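Local coordinates for protein aldehyde dehydrogenase 12 (Zea mays, PDB 6D97) that catalyses the NAD+-dependent oxidation of L-glutamate gamma-semialdehyde to glutamate, the last step of proline catabolism in plants, at residues 135-140 and 199-204; 30-35 and 131-136; 308-313 and 346-351. One frame throughout, in Å; residues are numbered along the deposited sequence.

Interaction 1 (135-140 and 199-204); sequences QRVSPK and NFPLEI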
loop_
_atom_site.group_PDB
_atom_site.type_symbol
_atom_site.label_atom_id
_atom_site.label_comp_id
_atom_site.label_asym_id
_atom_site.label_seq_id
_atom_site.Cartn_x
_atom_site.Cartn_y
_atom_site.Cartn_z
ATOM N N GLN A 135 3.432 -10.248 -37.970
ATOM C CA GLN A 135 3.580 -11.533 -38.645
ATOM C C GLN A 135 4.662 -11.507 -39.713
ATOM O O GLN A 135 5.370 -12.501 -39.899
ATOM C CB GLN A 135 2.257 -11.945 -39.286
ATOM C CG GLN A 135 1.304 -12.682 -38.388
ATOM C CD GLN A 135 0.145 -13.275 -39.159
ATOM O OE1 GLN A 135 -0.718 -12.555 -39.655
ATOM N NE2 GLN A 135 0.125 -14.595 -39.271
ATOM N N ARG A 136 4.799 -10.394 -40.433
ATOM C CA ARG A 136 5.745 -10.367 -41.545
ATOM C C ARG A 136 7.191 -10.387 -41.072
ATOM O O ARG A 136 8.055 -10.933 -41.757
ATOM C CB ARG A 136 5.496 -9.145 -42.431
ATOM C CG ARG A 136 4.144 -9.089 -43.149
ATOM C CD ARG A 136 3.915 -10.274 -44.078
ATOM N NE ARG A 136 5.023 -10.483 -45.006
ATOM C CZ ARG A 136 5.167 -9.856 -46.168
ATOM N NH1 ARG A 136 4.273 -8.964 -46.565
ATOM N NH2 ARG A 136 6.213 -10.118 -46.934
ATOM N N VAL A 137 7.482 -9.803 -39.917
ATOM C CA VAL A 137 8.855 -9.670 -39.450
ATOM C C VAL A 137 9.201 -10.694 -38.376
ATOM O O VAL A 137 10.325 -11.193 -38.343
ATOM C CB VAL A 137 9.125 -8.230 -38.962
ATOM C CG1 VAL A 137 9.061 -7.281 -40.126
ATOM C CG2 VAL A 137 8.119 -7.823 -37.897
ATOM N N SER A 138 8.264 -11.008 -37.487
ATOM C CA SER A 138 8.451 -12.022 -36.451
ATOM C C SER A 138 7.375 -13.080 -36.653
ATOM O O SER A 138 6.338 -13.057 -35.976
ATOM C CB SER A 138 8.391 -11.419 -35.048
ATOM O OG SER A 138 8.605 -12.409 -34.060
ATOM N N PRO A 139 7.599 -14.026 -37.567
ATOM C CA PRO A 139 6.521 -14.921 -38.015
ATOM C C PRO A 139 5.907 -15.724 -36.878
ATOM O O PRO A 139 6.602 -16.398 -36.113
ATOM C CB PRO A 139 7.223 -15.826 -39.036
ATOM C CG PRO A 139 8.359 -14.988 -39.536
ATOM C CD PRO A 139 8.836 -14.225 -38.339
ATOM N N LYS A 140 4.585 -15.629 -36.779
ATOM C CA LYS A 140 3.777 -16.331 -35.794
ATOM C C LYS A 140 2.349 -16.309 -36.318
ATOM O O LYS A 140 2.032 -15.583 -37.261
ATOM C CB LYS A 140 3.885 -15.677 -34.415
ATOM C CG LYS A 140 3.421 -14.233 -34.400
ATOM C CD LYS A 140 3.545 -13.616 -33.017
ATOM C CE LYS A 140 4.986 -13.241 -32.695
ATOM N NZ LYS A 140 5.109 -12.535 -31.386
ATOM N N ASN A 199 11.340 -11.148 -30.912
ATOM C CA ASN A 199 10.195 -12.053 -30.901
ATOM C C ASN A 199 8.882 -11.359 -30.551
ATOM O O ASN A 199 7.819 -11.822 -30.977
ATOM C CB ASN A 199 10.460 -13.226 -29.956
ATOM C CG ASN A 199 10.727 -12.789 -28.536
ATOM O OD1 ASN A 199 11.308 -11.733 -28.292
ATOM N ND2 ASN A 199 10.303 -13.611 -27.584
ATOM N N PHE A 200 8.917 -10.258 -29.801
ATOM C CA PHE A 200 7.718 -9.464 -29.522
ATOM C C PHE A 200 7.976 -8.042 -30.001
ATOM O O PHE A 200 8.391 -7.173 -29.217
ATOM C CB PHE A 200 7.349 -9.506 -28.040
ATOM C CG PHE A 200 6.820 -10.841 -27.586
ATOM C CD1 PHE A 200 5.495 -11.191 -27.809
ATOM C CD2 PHE A 200 7.646 -11.749 -26.942
ATOM C CE1 PHE A 200 5.005 -12.416 -27.400
ATOM C CE2 PHE A 200 7.161 -12.977 -26.527
ATOM C CZ PHE A 200 5.840 -13.311 -26.758
ATOM N N PRO A 201 7.733 -7.756 -31.284
ATOM C CA PRO A 201 8.130 -6.454 -31.845
ATOM C C PRO A 201 7.310 -5.278 -31.337
ATOM O O PRO A 201 7.696 -4.130 -31.591
ATOM C CB PRO A 201 7.931 -6.647 -33.357
ATOM C CG PRO A 201 7.776 -8.130 -33.563
ATOM C CD PRO A 201 7.160 -8.647 -32.305
ATOM N N LEU A 202 6.198 -5.514 -30.646
ATOM C CA LEU A 202 5.352 -4.437 -30.147
ATOM C C LEU A 202 5.226 -4.441 -28.632
ATOM O O LEU A 202 5.484 -3.416 -27.990
ATOM C CB LEU A 202 3.955 -4.527 -30.780
ATOM C CG LEU A 202 2.954 -3.473 -30.301
ATOM C CD1 LEU A 202 3.350 -2.097 -30.822
ATOM C CD2 LEU A 202 1.543 -3.828 -30.732
ATOM N N GLU A 203 4.852 -5.579 -28.044
ATOM C CA GLU A 203 4.446 -5.615 -26.641
ATOM C C GLU A 203 5.579 -5.196 -25.712
ATOM O O GLU A 203 5.392 -4.343 -24.837
ATOM C CB GLU A 203 3.951 -7.016 -26.283
ATOM C CG GLU A 203 3.509 -7.179 -24.842
ATOM C CD GLU A 203 3.051 -8.594 -24.546
ATOM O OE1 GLU A 203 2.660 -9.305 -25.496
ATOM O OE2 GLU A 203 3.087 -9.000 -23.367
ATOM N N ILE A 204 6.756 -5.791 -25.875
ATOM C CA ILE A 204 7.869 -5.521 -24.966
ATOM C C ILE A 204 8.342 -4.076 -25.117
ATOM O O ILE A 204 8.370 -3.345 -24.116
ATOM C CB ILE A 204 9.024 -6.514 -25.176
ATOM C CG1 ILE A 204 8.588 -7.935 -24.819
ATOM C CG2 ILE A 204 10.233 -6.089 -24.364
ATOM C CD1 ILE A 204 9.631 -8.979 -25.137
#
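K140 and S138 meet the backbone carbonyl of N199 in a buried, mainly polar contact, where the chain leaving helix 124-137 lies against the loop that leads into helix 203-214. The main bond runs from K140 NZ to N199 O, 2.8 Å long, and the ammonium comes nearly head-on to the carbonyl, with a C=O...N angle of 165°. The lysine reaches it by a folded route: its CG lies between the backbone N and the carbonyl carbon (chi1 60°), and the chain turns again at chi3. The same nitrogen forms a salt bridge with E148, so a buried positive charge is answered by a carboxylate as well as by the carbonyl, whose polarisation it would probably increase. The F200 side chain crosses the lysine at about a right angle, with K140 NZ 3.8 Å from F200 CD1. The hydroxyl S138 OG also lies beside the carbonyl, 3.2 Å from N199 O.

Next to this polar cluster the packing is apolar. P201 CG rests 3.7 Å from S138 CB, and the V137 methyl CG2 approaches the same P201 CG more loosely, at 4.4 Å. Within segment 135-140 itself, Q135 NE2 reaches K140 O at 2.9 Å, in the carbonyl plane, and ties the last turn of helix 124-137 to the chain beyond it. E148 does double duty, since its other carboxylate oxygen accepts the backbone N-H groups of L202 and E203 at the start of helix 203-214.

This is a worked example of a lysine-carboxylate pair holding a strand-loop-helix connection of a Rossmann-type NAD-binding domain. The asparagine-phenylalanine-proline loop is a familiar aldehyde dehydrogenase feature, whose asparagine in relatives helps to form the oxyanion hole.

Interaction 2 (30-35 and 131-136); sequences ATVSPQ and AKLIQR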
loop_
_atom_site.group_PDB
_atom_site.type_symbol
_atom_site.label_atom_id
_atom_site.label_comp_id
_atom_site.label_asym_id
_atom_site.label_seq_id
_atom_site.Cartn_x
_atom_site.Cartn_y
_atom_site.Cartn_z
ATOM N N ALA A 30 0.271 5.231 -40.809
ATOM C CA ALA A 30 1.134 4.196 -41.353
ATOM C C ALA A 30 1.890 4.690 -42.577
ATOM O O ALA A 30 1.366 5.453 -43.394
ATOM C CB ALA A 30 0.309 2.960 -41.710
ATOM N N THR A 31 3.144 4.257 -42.689
ATOM C CA THR A 31 3.941 4.436 -43.894
ATOM C C THR A 31 4.214 3.112 -44.594
ATOM O O THR A 31 5.018 3.068 -45.529
ATOM C CB THR A 31 5.262 5.140 -43.568
ATOM O OG1 THR A 31 5.988 4.384 -42.589
ATOM C CG2 THR A 31 5.003 6.540 -43.034
ATOM N N VAL A 32 3.554 2.037 -44.167
ATOM C CA VAL A 32 3.793 0.704 -44.700
ATOM C C VAL A 32 2.472 -0.048 -44.772
ATOM O O VAL A 32 1.578 0.152 -43.947
ATOM C CB VAL A 32 4.826 -0.071 -43.849
ATOM C CG1 VAL A 32 4.276 -0.358 -42.454
ATOM C CG2 VAL A 32 5.243 -1.361 -44.531
ATOM N N SER A 33 2.353 -0.914 -45.771
ATOM C CA SER A 33 1.211 -1.802 -45.916
ATOM C C SER A 33 1.671 -3.214 -45.608
ATOM O O SER A 33 2.431 -3.792 -46.399
ATOM C CB SER A 33 0.633 -1.719 -47.325
ATOM O OG SER A 33 -0.304 -2.755 -47.557
ATOM N N PRO A 34 1.241 -3.805 -44.486
ATOM C CA PRO A 34 1.816 -5.096 -44.059
ATOM C C PRO A 34 1.684 -6.196 -45.086
ATOM O O PRO A 34 2.590 -7.022 -45.212
ATOM C CB PRO A 34 1.022 -5.420 -42.786
ATOM C CG PRO A 34 0.587 -4.085 -42.281
ATOM C CD PRO A 34 0.297 -3.265 -43.500
ATOM N N GLN A 35 0.582 -6.232 -45.829
ATOM C CA GLN A 35 0.368 -7.309 -46.784
ATOM C C GLN A 35 1.025 -7.033 -48.132
ATOM O O GLN A 35 1.248 -7.976 -48.899
ATOM C CB GLN A 35 -1.130 -7.577 -46.953
ATOM C CG GLN A 35 -2.010 -6.335 -47.060
ATOM C CD GLN A 35 -2.175 -5.603 -45.737
ATOM O OE1 GLN A 35 -1.759 -4.453 -45.603
ATOM N NE2 GLN A 35 -2.771 -6.269 -44.755
ATOM N N ALA A 131 -1.149 -6.588 -36.164
ATOM C CA ALA A 131 -1.023 -8.041 -36.141
ATOM C C ALA A 131 -0.368 -8.556 -37.415
ATOM O O ALA A 131 0.514 -9.420 -37.365
ATOM C CB ALA A 131 -2.394 -8.683 -35.944
ATOM N N LYS A 132 -0.783 -8.029 -38.569
ATOM C CA LYS A 132 -0.197 -8.462 -39.833
ATOM C C LYS A 132 1.254 -8.021 -39.952
ATOM O O LYS A 132 2.099 -8.790 -40.418
ATOM C CB LYS A 132 -1.009 -7.921 -41.006
ATOM C CG LYS A 132 -1.851 -8.965 -41.710
ATOM C CD LYS A 132 -3.324 -8.683 -41.513
ATOM C CE LYS A 132 -4.175 -9.595 -42.382
ATOM N NZ LYS A 132 -5.464 -8.958 -42.767
ATOM N N LEU A 133 1.558 -6.786 -39.549
ATOM C CA LEU A 133 2.933 -6.306 -39.617
ATOM C C LEU A 133 3.851 -7.133 -38.726
ATOM O O LEU A 133 4.982 -7.447 -39.113
ATOM C CB LEU A 133 2.996 -4.830 -39.231
ATOM C CG LEU A 133 4.303 -4.113 -39.562
ATOM C CD1 LEU A 133 4.665 -4.299 -41.014
ATOM C CD2 LEU A 133 4.175 -2.638 -39.245
ATOM N N ILE A 134 3.383 -7.484 -37.526
ATOM C CA ILE A 134 4.152 -8.350 -36.633
ATOM C C ILE A 134 4.449 -9.677 -37.318
ATOM O O ILE A 134 5.577 -10.186 -37.278
ATOM C CB ILE A 134 3.393 -8.563 -35.309
ATOM C CG1 ILE A 134 3.435 -7.295 -34.458
ATOM C CG2 ILE A 134 3.954 -9.752 -34.540
ATOM C CD1 ILE A 134 2.508 -7.347 -33.262
ATOM N N GLN A 135 3.432 -10.248 -37.970
ATOM C CA GLN A 135 3.580 -11.533 -38.645
ATOM C C GLN A 135 4.662 -11.507 -39.713
ATOM O O GLN A 135 5.370 -12.501 -39.899
ATOM C CB GLN A 135 2.257 -11.945 -39.286
ATOM C CG GLN A 135 1.304 -12.682 -38.388
ATOM C CD GLN A 135 0.145 -13.275 -39.159
ATOM O OE1 GLN A 135 -0.718 -12.555 -39.655
ATOM N NE2 GLN A 135 0.125 -14.595 -39.271
ATOM N N ARG A 136 4.799 -10.394 -40.433
ATOM C CA ARG A 136 5.745 -10.367 -41.545
ATOM C C ARG A 136 7.191 -10.387 -41.072
ATOM O O ARG A 136 8.055 -10.933 -41.757
ATOM C CB ARG A 136 5.496 -9.145 -42.431
ATOM C CG ARG A 136 4.144 -9.089 -43.149
ATOM C CD ARG A 136 3.915 -10.274 -44.078
ATOM N NE ARG A 136 5.023 -10.483 -45.006
ATOM C CZ ARG A 136 5.167 -9.856 -46.168
ATOM N NH1 ARG A 136 4.273 -8.964 -46.565
ATOM N NH2 ARG A 136 6.213 -10.118 -46.934
#
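P34 is the centre of this contact: its ring lies on one turn of helix 124-137, against K132 and L133. P34 CB is 3.7 Å from K132 CB and 3.6 Å from L133 N, so the proline meets the helix backbone as well as its side chains. Beside it, P34 CG comes to 4.0 Å from L133 CB, the two side chains crossing at about a right angle. L133 then carries the apolar surface further, because its CG stands anti to the backbone N (chi1 -167°) and sends CD2 out to meet V32 CG1 tip to tip at 3.9 Å. K132 adds aliphatic length: its CD passes 4.1 Å from Q35 NE2, while its ammonium pairs with D128 in the same helix.

The polar part belongs to R136. Bent at chi2 and chi3, it brings NH1 to P34 O at 2.9 Å, in the carbonyl plane but with a rather bent N-H...O angle of 136°. NH1 also donates to V37 O, and NH2 forms a salt bridge with D64. A leucine in its place would probably leave D64 without its counter-charge and the carbonyls of P34 and V37 without this donor.

The N-terminal segment, which runs on toward strand 43-49, is thus laid over helix 124-137, with V32 and L133 both touching Q233 of helix 229-240 and P34 also touching F129.

Interaction 3 (308-313 and 346-351); sequences EVDYVA and LEKMKK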
loop_
_atom_site.group_PDB
_atom_site.type_symbol
_atom_site.label_atom_id
_atom_site.label_comp_id
_atom_site.label_asym_id
_atom_site.label_seq_id
_atom_site.Cartn_x
_atom_site.Cartn_y
_atom_site.Cartn_z
ATOM N N GLU A 308 -8.048 -33.735 -16.374
ATOM C CA GLU A 308 -8.163 -32.787 -17.485
ATOM C C GLU A 308 -7.041 -32.995 -18.501
ATOM O O GLU A 308 -6.366 -32.053 -18.920
ATOM C CB GLU A 308 -8.178 -31.341 -16.982
ATOM C CG GLU A 308 -9.238 -31.044 -15.934
ATOM C CD GLU A 308 -10.648 -31.055 -16.500
ATOM O OE1 GLU A 308 -11.605 -30.987 -15.700
ATOM O OE2 GLU A 308 -10.803 -31.129 -17.740
ATOM N N VAL A 309 -6.843 -34.258 -18.890
ATOM C CA VAL A 309 -5.703 -34.617 -19.730
ATOM C C VAL A 309 -5.734 -33.851 -21.047
ATOM O O VAL A 309 -4.698 -33.387 -21.536
ATOM C CB VAL A 309 -5.671 -36.138 -19.963
ATOM C CG1 VAL A 309 -4.464 -36.518 -20.805
ATOM C CG2 VAL A 309 -5.664 -36.882 -18.634
ATOM N N ASP A 310 -6.921 -33.710 -21.643
ATOM C CA ASP A 310 -7.038 -32.962 -22.892
ATOM C C ASP A 310 -6.615 -31.511 -22.706
ATOM O O ASP A 310 -5.829 -30.976 -23.496
ATOM C CB ASP A 310 -8.471 -33.039 -23.416
ATOM C CG ASP A 310 -8.826 -34.412 -23.944
ATOM O OD1 ASP A 310 -8.051 -34.960 -24.753
ATOM O OD2 ASP A 310 -9.882 -34.944 -23.549
ATOM N N TYR A 311 -7.126 -30.859 -21.658
ATOM C CA TYR A 311 -6.771 -29.465 -21.413
ATOM C C TYR A 311 -5.277 -29.310 -21.164
ATOM O O TYR A 311 -4.644 -28.390 -21.697
ATOM C CB TYR A 311 -7.564 -28.913 -20.228
ATOM C CG TYR A 311 -7.416 -27.414 -20.058
ATOM C CD1 TYR A 311 -6.326 -26.872 -19.384
ATOM C CD2 TYR A 311 -8.364 -26.541 -20.578
ATOM C CE1 TYR A 311 -6.187 -25.504 -19.235
ATOM C CE2 TYR A 311 -8.233 -25.173 -20.432
ATOM C CZ TYR A 311 -7.143 -24.660 -19.761
ATOM O OH TYR A 311 -7.011 -23.299 -19.615
ATOM N N VAL A 312 -4.700 -30.192 -20.344
ATOM C CA VAL A 312 -3.276 -30.108 -20.030
ATOM C C VAL A 312 -2.438 -30.314 -21.285
ATOM O O VAL A 312 -1.422 -29.639 -21.488
ATOM C CB VAL A 312 -2.912 -31.122 -18.929
ATOM C CG1 VAL A 312 -1.407 -31.157 -18.709
ATOM C CG2 VAL A 312 -3.635 -30.772 -17.638
ATOM N N ALA A 313 -2.851 -31.242 -22.149
ATOM C CA ALA A 313 -2.105 -31.486 -23.379
ATOM C C ALA A 313 -2.122 -30.257 -24.278
ATOM O O ALA A 313 -1.091 -29.872 -24.842
ATOM C CB ALA A 313 -2.672 -32.703 -24.110
ATOM N N LEU A 346 1.146 -37.777 -23.647
ATOM C CA LEU A 346 2.180 -37.687 -24.674
ATOM C C LEU A 346 1.614 -37.989 -26.055
ATOM O O LEU A 346 2.008 -37.366 -27.047
ATOM C CB LEU A 346 3.334 -38.637 -24.349
ATOM C CG LEU A 346 4.334 -38.182 -23.284
ATOM C CD1 LEU A 346 5.390 -39.256 -23.051
ATOM C CD2 LEU A 346 4.978 -36.861 -23.692
ATOM N N GLU A 347 0.685 -38.945 -26.133
ATOM C CA GLU A 347 0.036 -39.252 -27.406
ATOM C C GLU A 347 -0.737 -38.049 -27.929
ATOM O O GLU A 347 -0.677 -37.737 -29.125
ATOM C CB GLU A 347 -0.886 -40.463 -27.250
ATOM C CG GLU A 347 -0.159 -41.792 -27.076
ATOM C CD GLU A 347 0.494 -41.938 -25.708
ATOM O OE1 GLU A 347 0.148 -41.152 -24.798
ATOM O OE2 GLU A 347 1.355 -42.832 -25.547
ATOM N N LYS A 348 -1.459 -37.352 -27.045
ATOM C CA LYS A 348 -2.173 -36.148 -27.459
ATOM C C LYS A 348 -1.206 -35.028 -27.820
ATOM O O LYS A 348 -1.463 -34.260 -28.753
ATOM C CB LYS A 348 -3.133 -35.694 -26.361
ATOM C CG LYS A 348 -4.224 -36.697 -26.037
ATOM C CD LYS A 348 -4.906 -36.361 -24.717
ATOM C CE LYS A 348 -5.943 -37.405 -24.338
ATOM N NZ LYS A 348 -7.099 -37.423 -25.279
ATOM N N MET A 349 -0.086 -34.921 -27.095
ATOM C CA MET A 349 0.914 -33.910 -27.426
ATOM C C MET A 349 1.507 -34.154 -28.806
ATOM O O MET A 349 1.772 -33.206 -29.556
ATOM C CB MET A 349 2.017 -33.891 -26.366
ATOM C CG MET A 349 1.667 -33.087 -25.123
ATOM S SD MET A 349 2.794 -33.374 -23.743
ATOM C CE MET A 349 4.342 -32.794 -24.431
ATOM N N LYS A 350 1.726 -35.422 -29.155
ATOM C CA LYS A 350 2.217 -35.752 -30.485
ATOM C C LYS A 350 1.221 -35.324 -31.555
ATOM O O LYS A 350 1.585 -34.643 -32.522
ATOM C CB LYS A 350 2.506 -37.252 -30.569
ATOM C CG LYS A 350 3.058 -37.715 -31.905
ATOM C CD LYS A 350 3.651 -39.110 -31.797
ATOM C CE LYS A 350 4.175 -39.594 -33.134
ATOM N NZ LYS A 350 3.094 -39.654 -34.154
ATOM N N LYS A 351 -0.050 -35.705 -31.386
ATOM C CA LYS A 351 -1.076 -35.344 -32.362
ATOM C C LYS A 351 -1.228 -33.833 -32.473
ATOM O O LYS A 351 -1.398 -33.300 -33.577
ATOM C CB LYS A 351 -2.409 -35.992 -31.987
ATOM C CG LYS A 351 -2.462 -37.491 -32.242
ATOM C CD LYS A 351 -3.637 -38.144 -31.526
ATOM C CE LYS A 351 -3.690 -39.644 -31.793
ATOM N NZ LYS A 351 -4.685 -40.335 -30.929
#
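K348 meets D310 in a salt bridge at the outer edge of a helix pair, formed by the first turn of helix 309-321 and the middle of helix 345-354. K348 NZ lies 2.7 Å from D310 OD1, on the syn side of that oxygen and 24° out of the carboxylate plane. Only one oxygen takes part closely, for D310 OD2 is 4.1 Å from K348 NZ. The lysine chain runs out nearly straight and turns only at its end, where chi4 of -66° swings the ammonium toward the acid. D310 itself is exposed, so this charged pair sits at the solvent side of the contact.

Van der Waals packing fills the inner side. The methylene chain of K348 serves both kinds of interaction: on its way to D310 it crosses V309 at about a right angle, with K348 CE 3.9 Å from V309 CG1. Nearer the backbone, A313 CB touches K348 CB at 3.8 Å, and the M349 side chain approaches the same methyl roughly at right angles to this, A313 CB to M349 CG being 4.5 Å. The small alanine probably helps the backbones to come close here, with A313 CA 5.6 Å from M349 CA. A313 also packs on L345 and L352 of helix 345-354, and M349 on F391 of strand 388-391.

The axes of the two short segments approach to 9.3 Å and cross at -47°, both running in roughly the same direction. Beyond the pair, Y311 packs on W541 and V537 of a neighbouring subunit. Helix 309-321 joins the adjacent parallel strands 298-302 and 331-337, and helix 345-354 follows the second of them, so the contact packs the helix of a beta-alpha-beta crossover against the next helix, in what is probably the catalytic domain of the aldehyde dehydrogenase fold.

Overall arrangement
Interactions 1 and 2 form one continuous body: they share Q135 and R136 on helix 124-137, and their centres lie 10 Å apart. I134 links them, its CG2 and CD1 methyls packing on P201, L202 and K140. Through this helix, the N-terminal segment 30-35 is coupled by packing to the loop 199-204, whose N199 side chain is about 6 Å from the bound NAD and about 7 Å from that of T196. Interaction 2 itself stays away from the cofactor. Interaction 3 is separate: its centre is 28 Å from that of interaction 1 and 34 Å from that of interaction 2, with nearest atoms about 18 and 20 Å away. It belongs to helices packed around the seven-stranded sheet.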